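Local coordinates for La protein (Trypanosoma brucei, PDB 1S29) that probably binds RNA, including mRNA, with its N-terminal La motif, a winged-helix domain that carries a conserved aromatic patch, at residues A[45-48]-A[49-52]; A[64-67]-A[68-72]. All blocks are in the same frame, centred on the assembly; numbering follows the deposited sequence.

Contact 1. Residues A[45-48]-A[49-52]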
ATOM      1  N   VAL A  45      -2.845  -7.670  -0.792  1.00  5.24           N
ATOM      2  CA  VAL A  45      -1.610  -7.713  -0.007  1.00  5.01           C
ATOM      3  C   VAL A  45      -1.920  -7.038   1.330  1.00  4.61           C
ATOM      4  O   VAL A  45      -2.484  -5.947   1.351  1.00  5.12           O
ATOM      5  CB  VAL A  45      -0.474  -6.930  -0.705  1.00  4.79           C
ATOM      6  CG1 VAL A  45       0.757  -6.904   0.195  1.00  6.49           C
ATOM      7  CG2 VAL A  45      -0.132  -7.580  -2.046  1.00  4.34           C
ATOM      8  N   SER A  46      -1.568  -7.681   2.442  1.00  4.76           N
ATOM      9  CA  SER A  46      -1.863  -7.103   3.752  1.00  5.05           C
ATOM     10  C   SER A  46      -1.098  -5.812   4.002  1.00  6.70           C
ATOM     11  O   SER A  46       0.055  -5.674   3.593  1.00  6.45           O
ATOM     12  CB  SER A  46      -1.558  -8.104   4.871  1.00  7.20           C
ATOM     13  OG  SER A  46      -0.156  -8.302   5.049  1.00  6.42           O
ATOM     14  N   LEU A  47      -1.754  -4.868   4.670  1.00  7.02           N
ATOM     15  CA  LEU A  47      -1.115  -3.599   4.968  1.00  6.36           C
ATOM     16  C   LEU A  47       0.044  -3.831   5.941  1.00  6.26           C
ATOM     17  O   LEU A  47       1.000  -3.059   5.954  1.00  5.82           O
ATOM     18  CB  LEU A  47      -2.135  -2.597   5.537  1.00  8.04           C
ATOM     19  CG  LEU A  47      -3.315  -2.210   4.633  1.00 10.21           C
ATOM     20  CD1 LEU A  47      -4.089  -1.061   5.270  1.00 11.03           C
ATOM     21  CD2 LEU A  47      -2.816  -1.797   3.262  1.00 11.81           C
ATOM     22  N   GLU A  48      -0.013  -4.894   6.746  1.00  6.03           N
ATOM     23  CA  GLU A  48       1.108  -5.130   7.646  1.00  7.11           C
ATOM     24  C   GLU A  48       2.353  -5.473   6.832  1.00  6.57           C
ATOM     25  O   GLU A  48       3.470  -5.209   7.265  1.00  6.34           O
ATOM     26  CB  GLU A  48       0.809  -6.235   8.677  1.00  9.49           C
ATOM     27  CG  GLU A  48       0.432  -7.589   8.118  1.00 10.31           C
ATOM     28  CD  GLU A  48       0.245  -8.632   9.216  1.00 11.79           C
ATOM     29  OE1 GLU A  48      -0.256  -8.276  10.306  1.00 13.38           O
ATOM     30  OE2 GLU A  48       0.591  -9.808   8.991  1.00 11.47           O
ATOM     31  N   THR A  49       2.163  -6.058   5.651  1.00  7.42           N
ATOM     32  CA  THR A  49       3.298  -6.385   4.807  1.00  6.33           C
ATOM     33  C   THR A  49       3.873  -5.084   4.277  1.00  7.20           C
ATOM     34  O   THR A  49       5.092  -4.921   4.202  1.00  8.54           O
ATOM     35  CB  THR A  49       2.898  -7.249   3.610  1.00  6.50           C
ATOM     36  OG1 THR A  49       2.487  -8.534   4.081  1.00  6.73           O
ATOM     37  CG2 THR A  49       4.085  -7.425   2.666  1.00  7.14           C
ATOM     38  N   LEU A  50       2.989  -4.163   3.904  1.00  6.52           N
ATOM     39  CA  LEU A  50       3.441  -2.877   3.380  1.00  6.79           C
ATOM     40  C   LEU A  50       4.269  -2.113   4.410  1.00  7.52           C
ATOM     41  O   LEU A  50       5.210  -1.401   4.059  1.00  7.31           O
ATOM     42  CB  LEU A  50       2.246  -2.038   2.928  1.00  8.76           C
ATOM     43  CG  LEU A  50       1.471  -2.621   1.743  1.00 12.54           C
ATOM     44  CD1 LEU A  50       0.560  -1.545   1.176  1.00 13.85           C
ATOM     45  CD2 LEU A  50       2.425  -3.118   0.670  1.00 14.60           C
ATOM     46  N   LEU A  51       3.930  -2.280   5.682  1.00  7.81           N
ATOM     47  CA  LEU A  51       4.654  -1.607   6.750  1.00  8.74           C
ATOM     48  C   LEU A  51       6.121  -2.027   6.828  1.00 11.05           C
ATOM     49  O   LEU A  51       6.934  -1.340   7.452  1.00 11.41           O
ATOM     50  CB  LEU A  51       3.976  -1.870   8.094  1.00  9.85           C
ATOM     51  CG  LEU A  51       2.673  -1.118   8.368  1.00  9.15           C
ATOM     52  CD1 LEU A  51       2.138  -1.511   9.731  1.00 12.81           C
ATOM     53  CD2 LEU A  51       2.932   0.379   8.329  1.00  9.40           C
ATOM     54  N   THR A  52       6.464  -3.149   6.199  1.00 10.11           N
ATOM     55  CA  THR A  52       7.845  -3.625   6.236  1.00 10.02           C
ATOM     56  C   THR A  52       8.706  -3.050   5.114  1.00 10.15           C
ATOM     57  O   THR A  52       9.929  -3.196   5.127  1.00 10.69           O
ATOM     58  CB  THR A  52       7.917  -5.166   6.169  1.00  9.94           C
ATOM     59  OG1 THR A  52       7.565  -5.616   4.854  1.00  9.46           O
ATOM     60  CG2 THR A  52       6.971  -5.784   7.198  1.00 10.51           C
TER

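Contact 2. Residues A[64-67]-A[68-72]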
ATOM      1  N   LYS A  64      -3.376   1.679  10.473  1.00 12.55           N
ATOM      2  CA  LYS A  64      -4.521   2.579  10.417  1.00 13.11           C
ATOM      3  C   LYS A  64      -4.202   3.882   9.695  1.00 11.75           C
ATOM      4  O   LYS A  64      -5.071   4.471   9.051  1.00 11.87           O
ATOM      5  CB  LYS A  64      -5.048   2.835  11.830  1.00 15.39           C
ATOM      6  CG  LYS A  64      -5.546   1.554  12.479  1.00 18.13           C
ATOM      7  CD  LYS A  64      -6.195   1.787  13.827  1.00 20.57           C
ATOM      8  CE  LYS A  64      -6.679   0.472  14.420  1.00 23.11           C
ATOM      9  NZ  LYS A  64      -7.645  -0.218  13.516  1.00 24.09           N
ATOM     10  N   GLU A  65      -2.954   4.325   9.780  1.00 10.03           N
ATOM     11  CA  GLU A  65      -2.563   5.544   9.085  1.00  9.68           C
ATOM     12  C   GLU A  65      -2.395   5.213   7.601  1.00  8.80           C
ATOM     13  O   GLU A  65      -2.666   6.038   6.728  1.00  8.19           O
ATOM     14  CB  GLU A  65      -1.257   6.100   9.664  1.00 10.41           C
ATOM     15  CG  GLU A  65      -1.358   6.502  11.132  1.00 11.92           C
ATOM     16  CD  GLU A  65      -0.122   7.231  11.635  1.00 14.20           C
ATOM     17  OE1 GLU A  65       0.997   6.796  11.301  1.00 14.68           O
ATOM     18  OE2 GLU A  65      -0.274   8.227  12.374  1.00 13.95           O
ATOM     19  N   VAL A  66      -1.961   3.989   7.317  1.00  8.18           N
ATOM     20  CA  VAL A  66      -1.786   3.573   5.934  1.00  7.79           C
ATOM     21  C   VAL A  66      -3.151   3.517   5.250  1.00  8.58           C
ATOM     22  O   VAL A  66      -3.269   3.850   4.081  1.00  8.04           O
ATOM     23  CB  VAL A  66      -1.093   2.192   5.842  1.00  8.44           C
ATOM     24  CG1 VAL A  66      -0.944   1.774   4.387  1.00  9.07           C
ATOM     25  CG2 VAL A  66       0.274   2.263   6.498  1.00  8.92           C
ATOM     26  N   VAL A  67      -4.184   3.118   5.987  1.00  8.48           N
ATOM     27  CA  VAL A  67      -5.527   3.052   5.415  1.00  9.96           C
ATOM     28  C   VAL A  67      -5.982   4.448   4.979  1.00  9.64           C
ATOM     29  O   VAL A  67      -6.502   4.629   3.872  1.00  9.82           O
ATOM     30  CB  VAL A  67      -6.556   2.488   6.436  1.00 10.39           C
ATOM     31  CG1 VAL A  67      -7.965   2.619   5.887  1.00 13.07           C
ATOM     32  CG2 VAL A  67      -6.256   1.036   6.729  1.00 11.41           C
ATOM     33  N   GLU A  68      -5.773   5.438   5.843  1.00 10.73           N
ATOM     34  CA  GLU A  68      -6.172   6.809   5.534  1.00 11.13           C
ATOM     35  C   GLU A  68      -5.378   7.373   4.360  1.00 11.04           C
ATOM     36  O   GLU A  68      -5.913   8.097   3.515  1.00 13.12           O
ATOM     37  CB  GLU A  68      -5.980   7.699   6.763  1.00 12.88           C
ATOM     38  CG  GLU A  68      -6.759   7.221   7.965  1.00 13.65           C
ATOM     39  CD  GLU A  68      -8.227   7.011   7.650  1.00 15.29           C
ATOM     40  OE1 GLU A  68      -8.740   5.908   7.938  1.00 17.04           O
ATOM     41  OE2 GLU A  68      -8.865   7.947   7.116  1.00 17.20           O
ATOM     42  N   ALA A  69      -4.097   7.039   4.312  1.00 10.45           N
ATOM     43  CA  ALA A  69      -3.241   7.513   3.240  1.00  9.69           C
ATOM     44  C   ALA A  69      -3.630   6.915   1.892  1.00 10.50           C
ATOM     45  O   ALA A  69      -3.585   7.589   0.865  1.00  9.90           O
ATOM     46  CB  ALA A  69      -1.786   7.168   3.554  1.00 10.16           C
ATOM     47  N   ILE A  70      -4.017   5.644   1.904  1.00 11.39           N
ATOM     48  CA  ILE A  70      -4.373   4.938   0.683  1.00 12.07           C
ATOM     49  C   ILE A  70      -5.759   5.208   0.112  1.00 11.77           C
ATOM     50  O   ILE A  70      -5.915   5.298  -1.099  1.00 12.47           O
ATOM     51  CB  ILE A  70      -4.354   3.412   0.888  1.00 11.56           C
ATOM     52  CG1 ILE A  70      -2.958   2.949   1.310  1.00 14.39           C
ATOM     53  CG2 ILE A  70      -4.799   2.699  -0.380  1.00 14.20           C
ATOM     54  CD1 ILE A  70      -2.904   1.506   1.762  1.00 12.49           C
ATOM     55  N   ARG A  71      -6.756   5.350   0.978  1.00 12.57           N
ATOM     56  CA  ARG A  71      -8.134   5.533   0.526  1.00 13.48           C
ATOM     57  C   ARG A  71      -8.394   6.397  -0.712  1.00 13.25           C
ATOM     58  O   ARG A  71      -9.097   5.970  -1.625  1.00 14.56           O
ATOM     59  CB  ARG A  71      -9.028   6.023   1.676  1.00 15.24           C
ATOM     60  CG  ARG A  71     -10.513   5.963   1.303  1.00 19.28           C
ATOM     61  CD  ARG A  71     -11.451   6.433   2.408  1.00 21.20           C
ATOM     62  NE  ARG A  71     -11.404   5.593   3.603  1.00 22.21           N
ATOM     63  CZ  ARG A  71     -10.677   5.870   4.680  1.00 22.08           C
ATOM     64  NH1 ARG A  71      -9.932   6.967   4.713  1.00 24.34           N
ATOM     65  NH2 ARG A  71     -10.701   5.057   5.729  1.00 21.73           N
ATOM     66  N   PRO A  72      -7.840   7.619  -0.766  1.00 13.52           N
ATOM     67  CA  PRO A  72      -8.051   8.510  -1.918  1.00 13.01           C
ATOM     68  C   PRO A  72      -7.575   8.000  -3.276  1.00 12.93           C
ATOM     69  O   PRO A  72      -7.999   8.504  -4.316  1.00 14.48           O
ATOM     70  CB  PRO A  72      -7.291   9.775  -1.518  1.00 13.14           C
ATOM     71  CG  PRO A  72      -7.335   9.745  -0.024  1.00 12.62           C
ATOM     72  CD  PRO A  72      -7.055   8.301   0.274  1.00 12.67           C
TER
HETATM   73  O   HOH W   1      -7.700   3.992   9.595  1.00 15.66           O

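Contact 1. Residues A[45-48]-A[49-52]
S46 and T49 face each other through their hydroxyls, OG of S46 lying 2.8 Å from OG1 of T49, where strand 45-46 gives way to helix 47-50. S46 is the N-cap. Its OG, set between the backbone N and the carbonyl carbon (chi1 71°), folds back over the first turn and accepts a hydrogen bond from N of T49 at 3.3 Å. That amide also reaches O of S46 at 3.0 Å, well above the carbonyl plane, so two oxygens of one residue share its N-H. Serine is a good N-cap because its short hydroxyl can accept from an N-H of the first turn, which has no helical carbonyl before it. T49 uses both sides: OG1 lies beside the S46 hydroxyl, while CG1 of V45 comes 4.0 Å from CB of T49 and 4.2 Å from its methyl CG2, the two side chains crossing at about a right angle.

The same CG1 of V45 approaches CD2 of L50, and CD1 of L50 meets CD2 of L47 at 4.0 Å, an oblique meeting of branched ends that suits leucines facing the core. Further on, OG1 of T52 turns back to donate to O of T49 at 2.7 Å in the carbonyl plane, and N of T52 uses the same oxygen.

V45 also pairs through its backbone with V85 of strand 84-87 and packs on helix 31-37, whereas L47 and L51 lean on helix 63-70 and L47 and L50 touch V85, which places this short helix between sheet and helices of the winged-helix domain.

Contact 2. Residues A[64-67]-A[68-72]
This is a contact within one helix, i to i+3 and i to i+4, over the last turns of helix 63-70 in the winged-helix fold of the La motif. One side of the helix is apolar and buried, and another carries charge. The backbone is bonded in the alpha-helical pattern: N of A69 donates to O of E65 at 3.0 Å and N of I70 to O of V66, while the bond from N of E68 to O of K64 is weak and long.

On the buried side, CG1 of V66 lies against CD1 of I70 one turn on, 3.3 Å apart and so closer than two methyl groups normally come. Beta-branched valine and isoleucine, with little side-chain freedom, give this side a compact surface: V66 packs on L51 and T60, and I70 on L47 and on L76 and L78 of strand 76-78. A69 is small and touches L14 of helix 8-21. V67 divides its contacts: it touches L47 and L78, yet CG1 also approaches NH2 of R71 at 3.7 Å.

At the polar side, a water donates to O of K64 and to OE1 of E68, tying the carboxylate to the turn before it. OE1 of E65 is hydrogen-bonded to OG1 of T60, just ahead of the helix.

E68 and R71 form a salt bridge. The glutamate is bent at chi2 (-53°), bringing the carboxylate alongside the helix, and the arginine, bent at chi3 (-64°), meets it end-on. NH2 of R71 reaches OE1 of E68 at 3.1 Å, and NH1 of R71 reaches OE2 of E68 at 2.8 Å, both oxygens close to the guanidinium plane but met from above the carboxylate plane.

Contact 1 comes first along the chain, where strand 45-46 runs into helix 47-50 and along that helix, and contact 2 follows on helix 63-70, with helix 54-57 between them. Their centres are about 12 Å apart, and both lie within the La-type winged-helix domain. They meet directly through apolar side chains: CD1 of L47 packs 3.3 Å from CG2 of V67, CD2 of L47 lies 3.6 Å from CD1 of I70, and CD2 of L51 approaches CG2 of V66. Strand 45-46 pairs with strand 84-87, which in turn pairs with strand 76-78, the strand that V67 and I70 touch. The two helices therefore share one apolar core with the three-stranded sheet.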